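PDB 5VIT: malonate decarboxylase acyl carrier protein from Pseudomonas fluorescens, which probably serves as the acyl carrier subunit of malonate decarboxylase, bearing acetyl and malonyl thioesters on a CoA-derived prosthetic group during turnover. Local coordinates for residues 40-45 with 73-78; 69-74 with 91-96. All coordinates share one frame; numbering follows the deposited sequence.

Overall arrangement
Both contacts use strand 71-78, which lies between strands 39-46 and 27-34 in a mixed sheet. Interaction 1 joins it edgewise to strand 39-46 through backbone hydrogen bonds and lies about 5 Å, centre to centre, from the middle of the chain. Interaction 2 covers one face of the same strand with the last turns of helix 82-96, about 8 Å out, and is wholly apolar. Each mixes buried and partly exposed residues, but interaction 1 buries 461 Å² against 214 Å². Ile-73 belongs to both: its backbone pairs within the sheet while its side chain reaches the helix. Gln-43, Gln-45, Asp-74 and His-76 project from the face opposite Ile-73, whereas Asp-77 lies on its side.

Interaction 1 (40-45 with 73-78); sequences LSIQVQ and IDIHDF
Ile-42 and Ile-73 run abreast, their branches rising from the same face, CG1 of Ile-42 lying 4.0 Å from CB of Ile-73. Two residues further along each strand, Val-44 and Ile-75 repeat the arrangement, with CG2 of Val-44 against CD1 of Ile-75 at 4.0 Å. Ile-75 has CG1 beside its own backbone N (chi1 -70°), which carries CD1 back along the strand until it also meets CG2 of Ile-42 at 4.1 Å. Residues Phe-59 and Trp-55 of helix 52-62 pack on this face, as expected of a beta-alpha-beta unit whose two strands run parallel.

The other face is polar. The Gln-45 amide lies alongside His-76, its plane turned 40° from the ring, and places OE1 3.4 Å from CD2 of His-76, at the ring edge; ND1 of His-76 is hydrogen-bonded to Glu-29. A bend at chi2 turns the Gln-43 amide aside, and its OE1 is hydrogen-bonded to OG of Ser-5 on strand 2-9.

Five backbone bonds set the register, from Ile-73 N to Ser-41 O at 2.9 Å through Asp-77 N to Gln-45 O at 2.7 Å, the latter nearly straight at 174°. One face is hydrocarbon from Ile-42 to Ile-75, with buried Asp-77 at its end satisfied by Thr-46, Gly-79 and Ala-80; Gln-43 and His-76 opposite bond to neighbouring strands.

Interaction 2 (69-74 with 91-96); sequences PALLID and QGFEEI
The axes of strand 71-74 and helix 91-96 come no closer than 11.8 Å and run at 143°, so side chains bridge the gap, and more of Phe-93 than of Ile-96 is buried against 69-74 (71 against 40 Å²). CG of Phe-93 lies anti to its carbonyl carbon (chi1 -84°), and from there the ring extends to the strand. CD1 of Leu-71 approaches it obliquely, 3.5 Å from CE2 of Phe-93. The Ile-73 side chain crosses the Phe-93 side chain at about a right angle, bringing its CD1 to 3.6 Å from CZ of Phe-93. Pro-69 is at the ring's edge, near its plane, CD 4.2 Å from CE2 of Phe-93.

Leu-71 divides its two methyls: while CD1 meets the ring, CD2 lies 4.1 Å from CG1 of Ile-96, the two side chains, coming from opposite elements, passing alongside one another. An alanine in place of Phe-93 removes the ring that meets Leu-71, Ile-73 and Pro-69, and would probably leave a gap between helix and strand.

The cluster continues into the sheet, since Leu-32 of strand 27-34 touches Leu-71, Ile-73 and Ile-96, and Leu-40 of strand 39-46 touches Leu-71. Pro-68 packs on Phe-93, Ala-18 of strand 18-21 meets Ile-96, and Glu-94 packs on Arg-520 of the MdcA chain.

Interaction 1 (40-45 with 73-78)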
loop_
_atom_site.group_PDB
_atom_site.type_symbol
_atom_site.label_atom_id
_atom_site.label_comp_id
_atom_site.label_asym_id
_atom_site.label_seq_id
_atom_site.Cartn_x
_atom_site.Cartn_y
_atom_site.Cartn_z
ATOM N N LEU B 40 1.986 1.396 -28.772
ATOM C CA LEU B 40 2.992 2.124 -28.013
ATOM C C LEU B 40 4.341 1.514 -28.315
ATOM O O LEU B 40 4.581 0.350 -27.973
ATOM C CB LEU B 40 2.710 2.055 -26.520
ATOM C CG LEU B 40 3.761 2.666 -25.595
ATOM C CD1 LEU B 40 3.644 4.179 -25.552
ATOM C CD2 LEU B 40 3.605 2.090 -24.209
ATOM N N SER B 41 5.209 2.286 -28.967
ATOM C CA SER B 41 6.537 1.801 -29.355
ATOM C C SER B 41 7.604 2.379 -28.446
ATOM O O SER B 41 7.703 3.587 -28.305
ATOM C CB SER B 41 6.852 2.163 -30.814
ATOM O OG SER B 41 6.059 1.410 -31.711
ATOM N N ILE B 42 8.410 1.510 -27.848
ATOM C CA ILE B 42 9.438 1.947 -26.912
ATOM C C ILE B 42 10.804 1.452 -27.347
ATOM O O ILE B 42 11.004 0.258 -27.600
ATOM C CB ILE B 42 9.166 1.448 -25.480
ATOM C CG1 ILE B 42 7.799 1.938 -24.983
ATOM C CG2 ILE B 42 10.293 1.887 -24.549
ATOM C CD1 ILE B 42 7.315 1.253 -23.709
ATOM N N GLN B 43 11.734 2.392 -27.449
ATOM C CA GLN B 43 13.128 2.093 -27.715
ATOM C C GLN B 43 13.936 2.379 -26.454
ATOM O O GLN B 43 13.803 3.455 -25.871
ATOM C CB GLN B 43 13.634 2.936 -28.875
ATOM C CG GLN B 43 14.992 2.563 -29.368
ATOM C CD GLN B 43 14.918 1.614 -30.534
ATOM O OE1 GLN B 43 13.865 1.010 -30.806
ATOM N NE2 GLN B 43 16.024 1.501 -31.262
ATOM N N VAL B 44 14.753 1.421 -26.028
ATOM C CA VAL B 44 15.603 1.608 -24.856
ATOM C C VAL B 44 17.061 1.430 -25.231
ATOM O O VAL B 44 17.441 0.421 -25.829
ATOM C CB VAL B 44 15.280 0.611 -23.699
ATOM C CG1 VAL B 44 16.287 0.770 -22.556
ATOM C CG2 VAL B 44 13.864 0.791 -23.186
ATOM N N GLN B 45 17.874 2.415 -24.879
ATOM C CA GLN B 45 19.317 2.272 -24.946
ATOM C C GLN B 45 19.823 2.329 -23.522
ATOM O O GLN B 45 19.556 3.305 -22.803
ATOM C CB GLN B 45 19.938 3.366 -25.797
ATOM C CG GLN B 45 20.717 2.844 -26.954
ATOM C CD GLN B 45 21.016 3.918 -27.978
ATOM O OE1 GLN B 45 20.623 5.075 -27.817
ATOM N NE2 GLN B 45 21.706 3.536 -29.049
ATOM N N ILE B 73 8.191 6.350 -27.518
ATOM C CA ILE B 73 8.987 6.596 -26.328
ATOM C C ILE B 73 10.404 6.185 -26.602
ATOM O O ILE B 73 10.675 5.057 -27.026
ATOM C CB ILE B 73 8.449 5.846 -25.092
ATOM C CG1 ILE B 73 7.103 6.432 -24.659
ATOM C CG2 ILE B 73 9.440 5.944 -23.930
ATOM C CD1 ILE B 73 6.563 5.832 -23.369
ATOM N N ASP B 74 11.306 7.130 -26.389
ATOM C CA ASP B 74 12.725 6.874 -26.542
ATOM C C ASP B 74 13.418 7.050 -25.186
ATOM O O ASP B 74 13.311 8.098 -24.536
ATOM C CB ASP B 74 13.316 7.803 -27.596
ATOM C CG ASP B 74 14.523 7.209 -28.287
ATOM O OD1 ASP B 74 15.106 6.230 -27.756
ATOM O OD2 ASP B 74 14.900 7.742 -29.354
ATOM N N ILE B 75 14.109 6.003 -24.757
ATOM C CA ILE B 75 14.745 6.000 -23.453
ATOM C C ILE B 75 16.252 5.888 -23.607
ATOM O O ILE B 75 16.738 5.064 -24.386
ATOM C CB ILE B 75 14.216 4.843 -22.584
ATOM C CG1 ILE B 75 12.765 5.105 -22.183
ATOM C CG2 ILE B 75 15.094 4.640 -21.358
ATOM C CD1 ILE B 75 12.111 3.941 -21.511
ATOM N N HIS B 76 16.984 6.734 -22.882
ATOM C CA HIS B 76 18.439 6.632 -22.807
ATOM C C HIS B 76 18.801 6.473 -21.356
ATOM O O HIS B 76 18.729 7.432 -20.580
ATOM C CB HIS B 76 19.130 7.862 -23.424
ATOM C CG HIS B 76 18.751 8.113 -24.853
ATOM N ND1 HIS B 76 18.218 9.310 -25.286
ATOM C CD2 HIS B 76 18.822 7.315 -25.949
ATOM C CE1 HIS B 76 17.978 9.241 -26.583
ATOM N NE2 HIS B 76 18.327 8.038 -27.009
ATOM N N ASP B 77 19.170 5.250 -20.991
ATOM C CA ASP B 77 19.443 4.896 -19.610
ATOM C C ASP B 77 20.917 4.615 -19.314
ATOM O O ASP B 77 21.576 3.840 -20.009
ATOM C CB ASP B 77 18.622 3.668 -19.205
ATOM C CG ASP B 77 19.084 3.095 -17.890
ATOM O OD1 ASP B 77 18.680 3.644 -16.855
ATOM O OD2 ASP B 77 19.873 2.123 -17.879
ATOM N N PHE B 78 21.410 5.237 -18.248
ATOM C CA PHE B 78 22.775 5.037 -17.762
ATOM C C PHE B 78 22.701 4.335 -16.392
ATOM O O PHE B 78 23.222 4.828 -15.387
ATOM C CB PHE B 78 23.504 6.398 -17.675
ATOM C CG PHE B 78 25.003 6.315 -17.508
ATOM C CD1 PHE B 78 25.662 5.094 -17.372
ATOM C CD2 PHE B 78 25.761 7.489 -17.481
ATOM C CE1 PHE B 78 27.043 5.039 -17.215
ATOM C CE2 PHE B 78 27.144 7.446 -17.313
ATOM C CZ PHE B 78 27.788 6.216 -17.186
#

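Interaction 2 (69-74 with 91-96)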
loop_
_atom_site.group_PDB
_atom_site.type_symbol
_atom_site.label_atom_id
_atom_site.label_comp_id
_atom_site.label_asym_id
_atom_site.label_seq_id
_atom_site.Cartn_x
_atom_site.Cartn_y
_atom_site.Cartn_z
ATOM N N PRO B 69 -1.766 6.116 -23.598
ATOM C CA PRO B 69 -1.905 6.753 -24.905
ATOM C C PRO B 69 -0.899 6.160 -25.886
ATOM O O PRO B 69 0.151 5.668 -25.463
ATOM C CB PRO B 69 -1.609 8.225 -24.609
ATOM C CG PRO B 69 -0.774 8.196 -23.364
ATOM C CD PRO B 69 -1.347 7.075 -22.560
ATOM N N ALA B 70 -1.231 6.169 -27.170
ATOM C CA ALA B 70 -0.300 5.708 -28.184
ATOM C C ALA B 70 0.821 6.734 -28.294
ATOM O O ALA B 70 0.595 7.887 -28.655
ATOM C CB ALA B 70 -1.003 5.504 -29.529
ATOM N N LEU B 71 2.028 6.310 -27.950
ATOM C CA LEU B 71 3.165 7.213 -27.904
ATOM C C LEU B 71 4.370 6.583 -28.559
ATOM O O LEU B 71 4.420 5.369 -28.772
ATOM C CB LEU B 71 3.507 7.589 -26.460
ATOM C CG LEU B 71 2.499 8.382 -25.633
ATOM C CD1 LEU B 71 3.003 8.528 -24.222
ATOM C CD2 LEU B 71 2.263 9.748 -26.244
ATOM N N LEU B 72 5.331 7.436 -28.888
ATOM C CA LEU B 72 6.669 7.019 -29.278
ATOM C C LEU B 72 7.560 7.361 -28.103
ATOM O O LEU B 72 7.645 8.522 -27.702
ATOM C CB LEU B 72 7.138 7.733 -30.545
ATOM C CG LEU B 72 6.875 7.114 -31.918
ATOM C CD1 LEU B 72 5.564 6.384 -31.955
ATOM C CD2 LEU B 72 6.911 8.171 -33.004
ATOM N N ILE B 73 8.191 6.350 -27.518
ATOM C CA ILE B 73 8.987 6.596 -26.328
ATOM C C ILE B 73 10.404 6.185 -26.602
ATOM O O ILE B 73 10.675 5.057 -27.026
ATOM C CB ILE B 73 8.449 5.846 -25.092
ATOM C CG1 ILE B 73 7.103 6.432 -24.659
ATOM C CG2 ILE B 73 9.440 5.944 -23.930
ATOM C CD1 ILE B 73 6.563 5.832 -23.369
ATOM N N ASP B 74 11.306 7.130 -26.389
ATOM C CA ASP B 74 12.725 6.874 -26.542
ATOM C C ASP B 74 13.418 7.050 -25.186
ATOM O O ASP B 74 13.311 8.098 -24.536
ATOM C CB ASP B 74 13.316 7.803 -27.596
ATOM C CG ASP B 74 14.523 7.209 -28.287
ATOM O OD1 ASP B 74 15.106 6.230 -27.756
ATOM O OD2 ASP B 74 14.900 7.742 -29.354
ATOM N N GLN B 91 6.471 10.249 -14.428
ATOM C CA GLN B 91 6.640 11.697 -14.621
ATOM C C GLN B 91 6.415 12.129 -16.082
ATOM O O GLN B 91 5.778 13.152 -16.364
ATOM C CB GLN B 91 8.038 12.144 -14.194
ATOM C CG GLN B 91 8.368 11.957 -12.718
ATOM C CD GLN B 91 9.803 12.384 -12.377
ATOM O OE1 GLN B 91 10.637 12.617 -13.272
ATOM N NE2 GLN B 91 10.097 12.475 -11.077
ATOM N N GLY B 92 6.974 11.351 -17.006
ATOM C CA GLY B 92 6.803 11.597 -18.425
ATOM C C GLY B 92 5.350 11.504 -18.869
ATOM O O GLY B 92 4.846 12.411 -19.527
ATOM N N PHE B 93 4.677 10.415 -18.500
ATOM C CA PHE B 93 3.264 10.211 -18.853
ATOM C C PHE B 93 2.382 11.294 -18.261
ATOM O O PHE B 93 1.403 11.700 -18.884
ATOM C CB PHE B 93 2.770 8.832 -18.395
ATOM C CG PHE B 93 3.090 7.719 -19.363
ATOM C CD1 PHE B 93 4.185 6.888 -19.155
ATOM C CD2 PHE B 93 2.300 7.507 -20.487
ATOM C CE1 PHE B 93 4.483 5.858 -20.040
ATOM C CE2 PHE B 93 2.596 6.484 -21.377
ATOM C CZ PHE B 93 3.688 5.657 -21.156
ATOM N N GLU B 94 2.738 11.757 -17.061
ATOM C CA GLU B 94 2.042 12.855 -16.399
ATOM C C GLU B 94 2.054 14.155 -17.209
ATOM O O GLU B 94 1.015 14.791 -17.374
ATOM C CB GLU B 94 2.662 13.127 -15.029
ATOM C CG GLU B 94 1.651 13.425 -13.933
ATOM C CD GLU B 94 1.128 12.153 -13.276
ATOM O OE1 GLU B 94 1.512 11.047 -13.731
ATOM O OE2 GLU B 94 0.350 12.254 -12.298
ATOM N N GLU B 95 3.239 14.563 -17.670
ATOM C CA GLU B 95 3.382 15.781 -18.481
ATOM C C GLU B 95 2.635 15.716 -19.819
ATOM O O GLU B 95 2.001 16.689 -20.233
ATOM C CB GLU B 95 4.855 16.075 -18.752
ATOM C CG GLU B 95 5.612 16.604 -17.564
ATOM C CD GLU B 95 6.990 17.125 -17.942
ATOM O OE1 GLU B 95 7.152 17.639 -19.073
ATOM O OE2 GLU B 95 7.912 17.027 -17.104
ATOM N N ILE B 96 2.716 14.565 -20.480
ATOM C CA ILE B 96 2.087 14.342 -21.783
ATOM C C ILE B 96 0.566 14.579 -21.752
ATOM O O ILE B 96 -0.027 14.973 -22.760
ATOM C CB ILE B 96 2.387 12.901 -22.292
ATOM C CG1 ILE B 96 2.944 12.933 -23.711
ATOM C CG2 ILE B 96 1.155 12.014 -22.250
ATOM C CD1 ILE B 96 4.355 13.382 -23.773
#